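Long-range contacts in UPF0098 protein YbcL (PDB 1FUX), which is of unknown function but, as a periplasmic homodimer of the phosphatidylethanolamine-binding protein family, is homologous to a mammalian Raf kinase inhibitor protein: residues Leu36-Val41 with Thr74-Pro79; Glu43-Phe48 with Val124-Thr129; Asp54-Thr59 with Gly114-His119; Trp63-Val68 with Asn99-Ala104. One frame throughout, in Å; residues are numbered along the deposited sequence.

Contact 1. Residues Leu36-Val41 with Thr74-Pro79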
loop_
_atom_site.group_PDB
_atom_site.type_symbol
_atom_site.label_atom_id
_atom_site.label_comp_id
_atom_site.label_asym_id
_atom_site.label_seq_id
_atom_site.Cartn_x
_atom_site.Cartn_y
_atom_site.Cartn_z
ATOM N N LEU A 36 20.455 10.780 -6.250
ATOM C CA LEU A 36 20.963 9.414 -6.112
ATOM C C LEU A 36 21.858 9.102 -7.318
ATOM O O LEU A 36 21.524 9.369 -8.472
ATOM C CB LEU A 36 19.826 8.351 -6.129
ATOM C CG LEU A 36 18.822 8.501 -4.966
ATOM C CD1 LEU A 36 17.524 7.710 -5.200
ATOM C CD2 LEU A 36 19.423 8.088 -3.629
ATOM N N THR A 37 23.028 8.520 -7.030
ATOM C CA THR A 37 23.910 8.130 -8.134
ATOM C C THR A 37 24.316 6.637 -7.876
ATOM O O THR A 37 24.870 6.414 -6.811
ATOM C CB THR A 37 25.224 8.941 -8.126
ATOM O OG1 THR A 37 24.893 10.342 -8.090
ATOM C CG2 THR A 37 26.070 8.632 -9.370
ATOM N N TRP A 38 24.069 5.829 -8.834
ATOM C CA TRP A 38 24.438 4.415 -8.637
ATOM C C TRP A 38 25.583 3.967 -9.529
ATOM O O TRP A 38 25.806 4.481 -10.638
ATOM C CB TRP A 38 23.185 3.578 -8.839
ATOM C CG TRP A 38 22.370 3.775 -10.059
ATOM C CD1 TRP A 38 22.440 3.076 -11.217
ATOM C CD2 TRP A 38 21.281 4.711 -10.251
ATOM N NE1 TRP A 38 21.488 3.468 -12.114
ATOM C CE2 TRP A 38 20.754 4.493 -11.519
ATOM C CE3 TRP A 38 20.703 5.707 -9.431
ATOM C CZ2 TRP A 38 19.681 5.214 -12.078
ATOM C CZ3 TRP A 38 19.633 6.424 -9.983
ATOM C CH2 TRP A 38 19.125 6.193 -11.283
ATOM N N SER A 39 26.209 2.885 -9.077
ATOM C CA SER A 39 27.349 2.331 -9.808
ATOM C C SER A 39 27.417 0.831 -9.578
ATOM O O SER A 39 26.635 0.232 -8.820
ATOM C CB SER A 39 28.640 2.984 -9.309
ATOM O OG SER A 39 28.936 2.428 -8.009
ATOM N N GLY A 40 28.399 0.192 -10.222
ATOM C CA GLY A 40 28.441 -1.279 -10.061
ATOM C C GLY A 40 27.280 -1.839 -10.855
ATOM O O GLY A 40 26.842 -2.961 -10.555
ATOM N N VAL A 41 26.756 -1.201 -11.898
ATOM C CA VAL A 41 25.614 -1.791 -12.555
ATOM C C VAL A 41 25.953 -3.209 -13.036
ATOM O O VAL A 41 26.951 -3.442 -13.688
ATOM C CB VAL A 41 24.797 -1.040 -13.577
ATOM C CG1 VAL A 41 24.992 0.466 -13.481
ATOM C CG2 VAL A 41 24.793 -1.565 -14.983
ATOM N N THR A 74 20.899 3.432 -19.699
ATOM C CA THR A 74 22.007 4.368 -19.834
ATOM C C THR A 74 22.080 5.460 -18.773
ATOM O O THR A 74 23.071 6.224 -18.800
ATOM C CB THR A 74 21.952 5.143 -21.164
ATOM O OG1 THR A 74 20.618 5.423 -21.565
ATOM C CG2 THR A 74 22.625 4.317 -22.267
ATOM N N VAL A 75 21.083 5.596 -17.890
ATOM C CA VAL A 75 21.225 6.642 -16.872
ATOM C C VAL A 75 21.664 6.079 -15.538
ATOM O O VAL A 75 21.187 5.036 -15.051
ATOM C CB VAL A 75 20.090 7.652 -16.900
ATOM C CG1 VAL A 75 19.159 7.658 -18.132
ATOM C CG2 VAL A 75 19.303 7.792 -15.621
ATOM N N THR A 76 22.555 6.746 -14.813
ATOM C CA THR A 76 23.071 6.301 -13.525
ATOM C C THR A 76 22.866 7.376 -12.458
ATOM O O THR A 76 23.460 7.384 -11.395
ATOM C CB THR A 76 24.537 5.809 -13.487
ATOM O OG1 THR A 76 25.390 6.805 -14.084
ATOM C CG2 THR A 76 24.713 4.496 -14.220
ATOM N N TYR A 77 21.835 8.229 -12.709
ATOM C CA TYR A 77 21.667 9.328 -11.779
ATOM C C TYR A 77 20.254 9.916 -11.799
ATOM O O TYR A 77 19.810 10.057 -12.897
ATOM C CB TYR A 77 22.495 10.481 -12.412
ATOM C CG TYR A 77 22.451 11.792 -11.671
ATOM C CD1 TYR A 77 22.849 11.824 -10.341
ATOM C CD2 TYR A 77 22.032 12.987 -12.270
ATOM C CE1 TYR A 77 22.850 12.964 -9.580
ATOM C CE2 TYR A 77 22.041 14.162 -11.531
ATOM C CZ TYR A 77 22.440 14.139 -10.213
ATOM O OH TYR A 77 22.486 15.285 -9.456
ATOM N N LEU A 78 19.771 10.275 -10.659
ATOM C CA LEU A 78 18.547 11.035 -10.505
ATOM C C LEU A 78 18.964 12.332 -9.818
ATOM O O LEU A 78 19.429 12.369 -8.684
ATOM C CB LEU A 78 17.500 10.323 -9.634
ATOM C CG LEU A 78 16.770 9.187 -10.356
ATOM C CD1 LEU A 78 15.570 8.737 -9.488
ATOM C CD2 LEU A 78 16.297 9.545 -11.730
ATOM N N PRO A 79 18.608 13.448 -10.441
ATOM C CA PRO A 79 18.906 14.734 -9.820
ATOM C C PRO A 79 17.948 15.069 -8.700
ATOM O O PRO A 79 16.840 14.448 -8.622
ATOM C CB PRO A 79 18.744 15.744 -10.972
ATOM C CG PRO A 79 17.835 15.088 -11.928
ATOM C CD PRO A 79 17.997 13.574 -11.751
#
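Val75 meets Trp38 where the chain comes in to pair antiparallel with strand 36-39: Val75 O lies 3.3 Å from Trp38 CZ2. Thr76 then lays its backbone on the indole. Its CA stands 3.7 Å from the centroid of the five-membered ring, only 23° off the normal, a CH-pi contact, and its carbonyl carbon follows over the middle of the same face. With CG between the backbone N and the carbonyl carbon (chi1 51°), the indole of Trp38 swings in beneath Thr76. Thr76 O also accepts from Trp38 N at 3.1 Å, with the donor tilted from the carbonyl plane, which means that one tryptophan grips this residue through both amide and ring. Next comes Tyr77, whose N lies over the indole near the rim, while its phenol is on the other face of the sheet from Leu36 and Leu78. There Thr37 OG1 meets the ring edge, 3.4 Å from Tyr77 CD1. Leu78 closes the register as a hydrogen-bonded pair with Leu36; Leu78 N reaches Leu36 O at 2.9 Å, and Leu36 N returns a bond to Leu78 O. Leu78 CG, in the plane of the indole, abuts Trp38 CH2 at 3.9 Å. A serine in place of Trp38 would probably strip the Thr76-Tyr77 peptide of its aromatic cover and open a gap beside Leu78. Leu36 and Leu78 also touch Val50 of strand 47-54, and strand 4-6 flanks 36-39 on its other side. The chemistry is thus that of a short sheet edge, where few backbone bonds are supplemented by a ring laid against peptide.

Contact 2. Residues Glu43-Phe48 with Val124-Thr129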
loop_
_atom_site.group_PDB
_atom_site.type_symbol
_atom_site.label_atom_id
_atom_site.label_comp_id
_atom_site.label_asym_id
_atom_site.label_seq_id
_atom_site.Cartn_x
_atom_site.Cartn_y
_atom_site.Cartn_z
ATOM N N GLU A 43 25.785 -6.846 -14.916
ATOM C CA GLU A 43 25.673 -7.375 -16.278
ATOM C C GLU A 43 24.234 -7.879 -16.362
ATOM O O GLU A 43 23.681 -8.376 -15.372
ATOM C CB GLU A 43 26.765 -8.426 -16.543
ATOM C CG GLU A 43 28.175 -7.901 -16.265
ATOM C CD GLU A 43 29.277 -8.920 -16.469
ATOM O OE1 GLU A 43 29.668 -9.587 -15.488
ATOM O OE2 GLU A 43 29.778 -9.078 -17.600
ATOM N N GLY A 44 23.560 -7.640 -17.452
ATOM C CA GLY A 44 22.190 -7.928 -17.721
ATOM C C GLY A 44 21.214 -6.772 -17.477
ATOM O O GLY A 44 20.078 -6.874 -17.960
ATOM N N THR A 45 21.633 -5.674 -16.855
ATOM C CA THR A 45 20.651 -4.580 -16.601
ATOM C C THR A 45 20.011 -3.946 -17.806
ATOM O O THR A 45 20.650 -3.519 -18.775
ATOM C CB THR A 45 21.328 -3.507 -15.742
ATOM O OG1 THR A 45 21.899 -4.017 -14.531
ATOM C CG2 THR A 45 20.322 -2.415 -15.368
ATOM N N LYS A 46 18.684 -3.796 -17.901
ATOM C CA LYS A 46 17.974 -3.212 -19.017
ATOM C C LYS A 46 17.078 -2.015 -18.668
ATOM O O LYS A 46 16.394 -1.420 -19.501
ATOM C CB LYS A 46 17.106 -4.256 -19.738
ATOM C CG LYS A 46 17.655 -5.652 -19.565
ATOM C CD LYS A 46 17.374 -6.674 -20.611
ATOM C CE LYS A 46 18.603 -6.987 -21.475
ATOM N NZ LYS A 46 18.057 -7.337 -22.837
ATOM N N SER A 47 17.060 -1.684 -17.401
ATOM C CA SER A 47 16.382 -0.525 -16.864
ATOM C C SER A 47 16.618 -0.455 -15.337
ATOM O O SER A 47 17.084 -1.399 -14.678
ATOM C CB SER A 47 14.905 -0.392 -17.147
ATOM O OG SER A 47 14.172 -1.381 -16.436
ATOM N N PHE A 48 16.324 0.744 -14.824
ATOM C CA PHE A 48 16.473 0.935 -13.379
ATOM C C PHE A 48 15.145 1.415 -12.754
ATOM O O PHE A 48 14.239 1.836 -13.476
ATOM C CB PHE A 48 17.547 1.986 -13.034
ATOM C CG PHE A 48 18.938 1.615 -13.508
ATOM C CD1 PHE A 48 19.399 2.110 -14.732
ATOM C CD2 PHE A 48 19.733 0.803 -12.735
ATOM C CE1 PHE A 48 20.702 1.764 -15.128
ATOM C CE2 PHE A 48 21.019 0.432 -13.140
ATOM C CZ PHE A 48 21.492 0.946 -14.349
ATOM N N VAL A 124 17.556 1.569 -4.989
ATOM C CA VAL A 124 17.638 1.534 -6.423
ATOM C C VAL A 124 17.680 0.081 -6.895
ATOM O O VAL A 124 18.372 -0.739 -6.282
ATOM C CB VAL A 124 18.957 2.237 -6.921
ATOM C CG1 VAL A 124 18.838 2.300 -8.430
ATOM C CG2 VAL A 124 19.012 3.612 -6.270
ATOM N N TRP A 125 16.987 -0.256 -7.943
ATOM C CA TRP A 125 16.843 -1.560 -8.526
ATOM C C TRP A 125 17.410 -1.634 -9.945
ATOM O O TRP A 125 17.060 -0.794 -10.770
ATOM C CB TRP A 125 15.367 -1.986 -8.699
ATOM C CG TRP A 125 14.537 -1.827 -7.461
ATOM C CD1 TRP A 125 14.253 -0.660 -6.797
ATOM C CD2 TRP A 125 13.820 -2.860 -6.761
ATOM N NE1 TRP A 125 13.450 -0.896 -5.692
ATOM C CE2 TRP A 125 13.137 -2.235 -5.689
ATOM C CE3 TRP A 125 13.697 -4.236 -6.978
ATOM C CZ2 TRP A 125 12.338 -2.974 -4.822
ATOM C CZ3 TRP A 125 12.915 -4.959 -6.095
ATOM C CH2 TRP A 125 12.246 -4.322 -5.058
ATOM N N ALA A 126 18.191 -2.667 -10.200
ATOM C CA ALA A 126 18.722 -2.990 -11.517
ATOM C C ALA A 126 17.819 -4.115 -12.038
ATOM O O ALA A 126 17.731 -5.172 -11.384
ATOM C CB ALA A 126 20.146 -3.512 -11.532
ATOM N N LEU A 127 17.114 -3.881 -13.119
ATOM C CA LEU A 127 16.172 -4.888 -13.587
ATOM C C LEU A 127 16.575 -5.529 -14.914
ATOM O O LEU A 127 17.153 -4.888 -15.807
ATOM C CB LEU A 127 14.811 -4.225 -13.745
ATOM C CG LEU A 127 14.343 -3.398 -12.529
ATOM C CD1 LEU A 127 13.187 -2.507 -12.941
ATOM C CD2 LEU A 127 14.016 -4.295 -11.356
ATOM N N LYS A 128 16.108 -6.780 -15.068
ATOM C CA LYS A 128 16.365 -7.548 -16.275
ATOM C C LYS A 128 15.402 -7.283 -17.409
ATOM O O LYS A 128 15.466 -7.986 -18.432
ATOM C CB LYS A 128 16.322 -9.056 -15.950
ATOM C CG LYS A 128 14.917 -9.621 -15.746
ATOM C CD LYS A 128 15.034 -11.071 -15.278
ATOM C CE LYS A 128 13.765 -11.570 -14.608
ATOM N NZ LYS A 128 14.071 -12.669 -13.637
ATOM N N THR A 129 14.524 -6.298 -17.339
ATOM C CA THR A 129 13.595 -5.969 -18.385
ATOM C C THR A 129 13.680 -4.474 -18.748
ATOM O O THR A 129 14.002 -3.700 -17.853
ATOM C CB THR A 129 12.121 -6.152 -17.967
ATOM O OG1 THR A 129 12.062 -7.255 -17.062
ATOM C CG2 THR A 129 11.301 -6.360 -19.219
#
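A classic beta bulge, with Lys46 and Ser47 both facing Leu127, marks the end of the pairing between strands 47-54 and 118-127 in the five-stranded antiparallel sheet. Leu127 O receives Lys46 N at 2.8 Å, nearly along the C=O axis, and Leu127 N gives its hydrogen to Ser47 O at 2.9 Å. Past the bulge Phe48 and Ala126 form a non-hydrogen-bonded pair, and Phe48 CA approaches Trp125 O at 3.2 Å. The hydroxyl of Ser47 adds a third bond: with OG between its backbone N and carbonyl carbon (chi1 70°), it donates to Thr129 O at 2.7 Å in the carbonyl plane. Replacing Ser47 by an alanine would probably cost Thr129 O this donor and let the chain after Leu127 move more freely. The first carbons of Lys46 run beside Lys128 and Thr129, with Lys46 CD 3.2 Å from Lys128 O, before the end of the chain leads away. On the side of the sheet occupied by Phe48 and Ala126, Thr45 CG2 sits above one face of the Phe48 ring, toward its rim. The hydroxyl of Thr45 is bonded to Pro42 O, and Thr45 OG1 rests 3.5 Å from Ala126 CB.

Contact 3. Residues Asp54-Thr59 with Gly114-His119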
loop_
_atom_site.group_PDB
_atom_site.type_symbol
_atom_site.label_atom_id
_atom_site.label_comp_id
_atom_site.label_asym_id
_atom_site.label_seq_id
_atom_site.Cartn_x
_atom_site.Cartn_y
_atom_site.Cartn_z
ATOM N N ASP A 54 8.665 3.204 3.839
ATOM C CA ASP A 54 8.837 3.253 5.296
ATOM C C ASP A 54 8.060 2.089 5.895
ATOM O O ASP A 54 6.848 2.123 6.011
ATOM C CB ASP A 54 8.232 4.590 5.776
ATOM C CG ASP A 54 8.204 4.699 7.284
ATOM O OD1 ASP A 54 8.820 3.883 7.999
ATOM O OD2 ASP A 54 7.501 5.630 7.776
ATOM N N PRO A 55 8.786 1.090 6.423
ATOM C CA PRO A 55 8.161 -0.050 7.057
ATOM C C PRO A 55 7.589 0.282 8.428
ATOM O O PRO A 55 6.762 -0.510 8.887
ATOM C CB PRO A 55 9.315 -1.026 7.138
ATOM C CG PRO A 55 10.563 -0.205 7.230
ATOM C CD PRO A 55 10.280 1.035 6.363
ATOM N N ASP A 56 7.979 1.402 9.060
ATOM C CA ASP A 56 7.499 1.717 10.398
ATOM C C ASP A 56 6.202 2.505 10.436
ATOM O O ASP A 56 5.692 2.796 11.537
ATOM C CB ASP A 56 8.621 2.553 11.090
ATOM C CG ASP A 56 9.927 1.778 11.220
ATOM O OD1 ASP A 56 9.847 0.589 11.612
ATOM O OD2 ASP A 56 11.021 2.324 10.908
ATOM N N ALA A 57 5.664 2.913 9.260
ATOM C CA ALA A 57 4.426 3.686 9.315
ATOM C C ALA A 57 3.341 2.817 9.920
ATOM O O ALA A 57 3.249 1.667 9.521
ATOM C CB ALA A 57 4.079 4.154 7.909
ATOM N N PRO A 58 2.525 3.376 10.804
ATOM C CA PRO A 58 1.544 2.577 11.541
ATOM C C PRO A 58 0.278 2.329 10.745
ATOM O O PRO A 58 -0.814 2.798 11.093
ATOM C CB PRO A 58 1.344 3.424 12.805
ATOM C CG PRO A 58 1.449 4.848 12.313
ATOM C CD PRO A 58 2.627 4.758 11.323
ATOM N N THR A 59 0.381 1.526 9.697
ATOM C CA THR A 59 -0.779 1.383 8.789
ATOM C C THR A 59 -1.121 -0.064 8.521
ATOM O O THR A 59 -2.281 -0.304 8.142
ATOM C CB THR A 59 -0.457 2.002 7.407
ATOM O OG1 THR A 59 0.637 1.137 6.967
ATOM C CG2 THR A 59 -0.033 3.449 7.369
ATOM N N GLY A 114 6.289 12.584 18.113
ATOM C CA GLY A 114 6.683 11.788 19.270
ATOM C C GLY A 114 7.037 10.345 18.998
ATOM O O GLY A 114 7.400 9.627 19.934
ATOM N N ASP A 115 6.897 9.869 17.767
ATOM C CA ASP A 115 7.206 8.482 17.455
ATOM C C ASP A 115 8.687 8.160 17.440
ATOM O O ASP A 115 9.554 9.032 17.401
ATOM C CB ASP A 115 6.624 8.140 16.086
ATOM C CG ASP A 115 6.140 6.728 15.918
ATOM O OD1 ASP A 115 6.095 5.979 16.927
ATOM O OD2 ASP A 115 5.778 6.351 14.779
ATOM N N LYS A 116 8.981 6.845 17.483
ATOM C CA LYS A 116 10.386 6.413 17.337
ATOM C C LYS A 116 10.798 6.882 15.941
ATOM O O LYS A 116 9.861 7.035 15.143
ATOM C CB LYS A 116 10.491 4.882 17.406
ATOM C CG LYS A 116 9.786 4.131 16.276
ATOM C CD LYS A 116 10.268 2.692 16.116
ATOM C CE LYS A 116 9.972 2.201 14.692
ATOM N NZ LYS A 116 10.882 1.085 14.247
ATOM N N PRO A 117 12.061 7.064 15.647
ATOM C CA PRO A 117 12.504 7.477 14.330
ATOM C C PRO A 117 12.065 6.442 13.318
ATOM O O PRO A 117 12.015 5.242 13.612
ATOM C CB PRO A 117 14.020 7.541 14.425
ATOM C CG PRO A 117 14.267 7.781 15.892
ATOM C CD PRO A 117 13.214 6.920 16.571
ATOM N N HIS A 118 11.653 6.878 12.121
ATOM C CA HIS A 118 11.279 5.933 11.098
ATOM C C HIS A 118 12.478 5.834 10.160
ATOM O O HIS A 118 13.281 6.755 10.028
ATOM C CB HIS A 118 10.057 6.423 10.295
ATOM C CG HIS A 118 8.781 6.363 11.063
ATOM N ND1 HIS A 118 7.562 6.377 10.430
ATOM C CD2 HIS A 118 8.526 6.289 12.410
ATOM C CE1 HIS A 118 6.591 6.312 11.347
ATOM N NE2 HIS A 118 7.160 6.253 12.530
ATOM N N HIS A 119 12.601 4.676 9.558
ATOM C CA HIS A 119 13.698 4.360 8.650
ATOM C C HIS A 119 13.181 4.422 7.234
ATOM O O HIS A 119 12.326 3.592 6.876
ATOM C CB HIS A 119 14.072 2.905 9.036
ATOM C CG HIS A 119 14.709 2.963 10.396
ATOM N ND1 HIS A 119 13.915 2.917 11.543
ATOM C CD2 HIS A 119 15.990 3.124 10.785
ATOM C CE1 HIS A 119 14.702 3.018 12.607
ATOM N NE2 HIS A 119 15.949 3.142 12.164
#
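Asp54 and Asp56 reach across to His118 and His119 from a type I turn that carries the Asp-Pro-Asp-x-Pro signature of phosphatidylethanolamine-binding proteins; in relatives this motif and a nearby histidine help to line the ligand pocket, and the site here is probably its counterpart. Asp54 OD2 accepts from His118 ND1 at 2.8 Å on its syn lone pair, with carboxylate and imidazole planes 54° apart. Asp56 serves three residues. Asp56 OD2 is held by two bonds from His119: ND1 at 3.0 Å, with the oxygen in the plane of the imidazole, and the backbone N at 3.1 Å, coming in close to the line of the C-O bond. The other oxygen, Asp56 OD1, forms a salt bridge with Lys116 NZ at 2.9 Å, although the hydrogen bond within it is weak. Asp56 CB lies over the centre of one face of the His118 ring, a CH-pi contact. The Asp56 carboxylate is therefore held between His119 and Lys116 while the CB of Asp56 lies against the His118 ring.

Further out, the turn itself is braced by an Asx turn: Asp56 N donates to Asp54 OD1 at 2.8 Å, from above the carboxylate plane. The Asp54 carboxylate spans both tasks because its CG lies anti to the backbone N (chi1 174°). Pro111 and Pro112 also pack on His118, and Pro58 meets Tyr145 of the second subunit. The far nitrogen of the same imidazole fixes its rotation, His118 NE2 donating almost straight to Asp115 OD2 at 2.6 Å.

Contact 4. Residues Trp63-Val68 with Asn99-Ala104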
loop_
_atom_site.group_PDB
_atom_site.type_symbol
_atom_site.label_atom_id
_atom_site.label_comp_id
_atom_site.label_asym_id
_atom_site.label_seq_id
_atom_site.Cartn_x
_atom_site.Cartn_y
_atom_site.Cartn_z
ATOM N N TRP A 63 4.470 2.382 4.167
ATOM C CA TRP A 63 4.076 3.554 3.377
ATOM C C TRP A 63 4.999 3.664 2.173
ATOM O O TRP A 63 6.215 3.694 2.298
ATOM C CB TRP A 63 4.169 4.812 4.242
ATOM C CG TRP A 63 3.417 5.974 3.609
ATOM C CD1 TRP A 63 3.902 6.869 2.705
ATOM C CD2 TRP A 63 2.048 6.311 3.852
ATOM N NE1 TRP A 63 2.903 7.759 2.340
ATOM C CE2 TRP A 63 1.773 7.456 3.075
ATOM C CE3 TRP A 63 1.053 5.787 4.684
ATOM C CZ2 TRP A 63 0.526 8.096 3.085
ATOM C CZ3 TRP A 63 -0.187 6.421 4.685
ATOM C CH2 TRP A 63 -0.444 7.549 3.901
ATOM N N TRP A 64 4.366 3.689 1.005
ATOM C CA TRP A 64 5.159 3.903 -0.229
ATOM C C TRP A 64 5.314 5.397 -0.444
ATOM O O TRP A 64 4.345 6.111 -0.639
ATOM C CB TRP A 64 4.430 3.299 -1.430
ATOM C CG TRP A 64 4.422 1.798 -1.426
ATOM C CD1 TRP A 64 3.397 0.938 -1.125
ATOM C CD2 TRP A 64 5.545 0.966 -1.781
ATOM N NE1 TRP A 64 3.836 -0.358 -1.254
ATOM C CE2 TRP A 64 5.137 -0.374 -1.673
ATOM C CE3 TRP A 64 6.868 1.237 -2.168
ATOM C CZ2 TRP A 64 5.987 -1.453 -1.918
ATOM C CZ3 TRP A 64 7.698 0.159 -2.449
ATOM C CH2 TRP A 64 7.281 -1.172 -2.336
ATOM N N HIS A 65 6.519 5.955 -0.383
ATOM C CA HIS A 65 6.742 7.387 -0.560
ATOM C C HIS A 65 7.060 7.747 -2.001
ATOM O O HIS A 65 6.855 8.904 -2.418
ATOM C CB HIS A 65 7.963 7.762 0.333
ATOM C CG HIS A 65 7.532 7.904 1.774
ATOM N ND1 HIS A 65 7.137 9.090 2.351
ATOM C CD2 HIS A 65 7.473 6.965 2.754
ATOM C CE1 HIS A 65 6.821 8.876 3.632
ATOM N NE2 HIS A 65 7.007 7.558 3.898
ATOM N N TRP A 66 7.598 6.807 -2.774
ATOM C CA TRP A 66 7.895 7.142 -4.184
ATOM C C TRP A 66 8.114 5.889 -4.993
ATOM O O TRP A 66 8.739 4.954 -4.452
ATOM C CB TRP A 66 9.267 7.875 -4.166
ATOM C CG TRP A 66 9.619 8.560 -5.464
ATOM C CD1 TRP A 66 8.780 8.989 -6.461
ATOM C CD2 TRP A 66 10.944 9.026 -5.811
ATOM N NE1 TRP A 66 9.523 9.670 -7.413
ATOM C CE2 TRP A 66 10.844 9.686 -7.034
ATOM C CE3 TRP A 66 12.194 8.901 -5.197
ATOM C CZ2 TRP A 66 11.953 10.229 -7.729
ATOM C CZ3 TRP A 66 13.314 9.468 -5.854
ATOM C CH2 TRP A 66 13.181 10.136 -7.108
ATOM N N THR A 67 7.740 5.825 -6.253
ATOM C CA THR A 67 8.135 4.710 -7.106
ATOM C C THR A 67 8.460 5.377 -8.462
ATOM O O THR A 67 7.610 6.107 -8.976
ATOM C CB THR A 67 7.087 3.592 -7.357
ATOM O OG1 THR A 67 5.935 4.146 -7.987
ATOM C CG2 THR A 67 6.641 2.930 -6.055
ATOM N N VAL A 68 9.596 5.015 -9.039
ATOM C CA VAL A 68 9.938 5.516 -10.366
ATOM C C VAL A 68 10.501 4.290 -11.139
ATOM O O VAL A 68 11.357 3.651 -10.546
ATOM C CB VAL A 68 11.186 6.424 -10.471
ATOM C CG1 VAL A 68 11.277 7.025 -11.890
ATOM C CG2 VAL A 68 11.221 7.471 -9.425
ATOM N N ASN A 99 2.030 6.967 -5.121
ATOM C CA ASN A 99 2.496 6.794 -3.750
ATOM C C ASN A 99 1.298 6.655 -2.790
ATOM O O ASN A 99 0.143 6.775 -3.254
ATOM C CB ASN A 99 3.474 7.916 -3.394
ATOM C CG ASN A 99 2.800 9.252 -3.252
ATOM O OD1 ASN A 99 1.603 9.384 -2.975
ATOM N ND2 ASN A 99 3.519 10.368 -3.504
ATOM N N ASP A 100 1.528 6.411 -1.506
ATOM C CA ASP A 100 0.432 6.193 -0.554
ATOM C C ASP A 100 -0.252 7.468 -0.194
ATOM O O ASP A 100 -1.403 7.483 0.277
ATOM C CB ASP A 100 0.896 5.380 0.667
ATOM C CG ASP A 100 0.994 3.892 0.339
ATOM O OD1 ASP A 100 0.321 3.461 -0.636
ATOM O OD2 ASP A 100 1.744 3.179 1.042
ATOM N N PHE A 101 0.372 8.636 -0.490
ATOM C CA PHE A 101 -0.302 9.900 -0.316
ATOM C C PHE A 101 -1.362 10.088 -1.386
ATOM O O PHE A 101 -2.169 11.042 -1.273
ATOM C CB PHE A 101 0.665 11.095 -0.452
ATOM C CG PHE A 101 1.755 11.053 0.583
ATOM C CD1 PHE A 101 3.033 10.652 0.249
ATOM C CD2 PHE A 101 1.469 11.458 1.891
ATOM C CE1 PHE A 101 4.024 10.663 1.242
ATOM C CE2 PHE A 101 2.448 11.489 2.878
ATOM C CZ PHE A 101 3.735 11.087 2.531
ATOM N N GLY A 102 -1.305 9.377 -2.495
ATOM C CA GLY A 102 -2.311 9.453 -3.531
ATOM C C GLY A 102 -1.881 10.160 -4.805
ATOM O O GLY A 102 -2.801 10.538 -5.527
ATOM N N TYR A 103 -0.585 10.376 -5.014
ATOM C CA TYR A 103 -0.147 10.990 -6.266
ATOM C C TYR A 103 1.089 10.302 -6.833
ATOM O O TYR A 103 1.828 9.621 -6.114
ATOM C CB TYR A 103 0.068 12.500 -6.187
ATOM C CG TYR A 103 1.114 12.945 -5.200
ATOM C CD1 TYR A 103 2.402 13.131 -5.703
ATOM C CD2 TYR A 103 0.882 13.203 -3.859
ATOM C CE1 TYR A 103 3.409 13.572 -4.862
ATOM C CE2 TYR A 103 1.869 13.668 -3.006
ATOM C CZ TYR A 103 3.145 13.825 -3.548
ATOM O OH TYR A 103 4.190 14.248 -2.733
ATOM N N ALA A 104 1.305 10.542 -8.138
ATOM C CA ALA A 104 2.453 9.971 -8.832
ATOM C C ALA A 104 3.661 10.926 -8.750
ATOM O O ALA A 104 3.841 11.776 -9.605
ATOM C CB ALA A 104 2.035 9.760 -10.289
#
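Strand residue Trp64 meets the turn residue Asp100 through two nearly straight bonds: Asp100 N gives to Trp64 O at 3.0 Å, and Trp64 N gives to the side-chain Asp100 OD2 at 2.7 Å, so that a carboxylate stands in for the second backbone carbonyl of a strand pair. Trp64 N meets Asp100 OD2 from above the carboxylate plane. Asp100 CB, on the way to that oxygen, lies over the middle of the Trp63 indole, 3.3 Å from Trp63 CE2. Trp63 extends past it with CG anti to the backbone N (chi1 -164°) and points its pyrrole edge at Phe101. The pair is T-shaped, with planes 63° apart, and Trp63 NE1 sits above the Phe101 face, 3.3 Å from Phe101 CE1. His65 completes the cluster: its ND1 lies near the plane of the Phe101 ring, at its edge, but is hydrogen-bonded to Gly107 O, while Trp63 CD1 rests over the imidazole.

Asn99 shapes the type I turn that carries Asp100 and Phe101. Its OD1 accepts from Tyr103 N at 3.2 Å, with weaker bonds from Phe101 N and Gly102 N, whereas ND2 is bonded to Gly105 O and stands over the Tyr103 ring. Asn99 CB touches Trp64 O at 3.4 Å. The second subunit is close by: Ser61 of that chain bonds Trp64 NE1, and its Ser139 bonds Asp100 O. A buried aromatic cluster, formed by a sheet strand and a turn held down by Asp100, thus adjoins the dimer interface and, by analogy with relatives, probably lies beside the ligand pocket.

In the fold
From the N terminus, strand 36-39 opens contact 1, which closes at 77-78 on the short three-stranded sheet. Contact 2 begins before that closure and ends at 124-129, which makes the two cross; they also touch, Phe48 packing against Trp38 and Val41. Contact 1 likewise crosses contacts 3 and 4, and its Leu78 packs on Trp66. Contact 4 closes at 99-104 and contact 3 at 114-119, contact 4 nested within contact 3 and contact 3 within contact 2. Contacts 2 and 3 use far ends of strand 118-127, their centres about 30 Å apart. Contacts 3 and 4 join where Asp54 pairs with Trp63, and both reach the second subunit. Together they bind the small sheet, the five-stranded sheet and its loops.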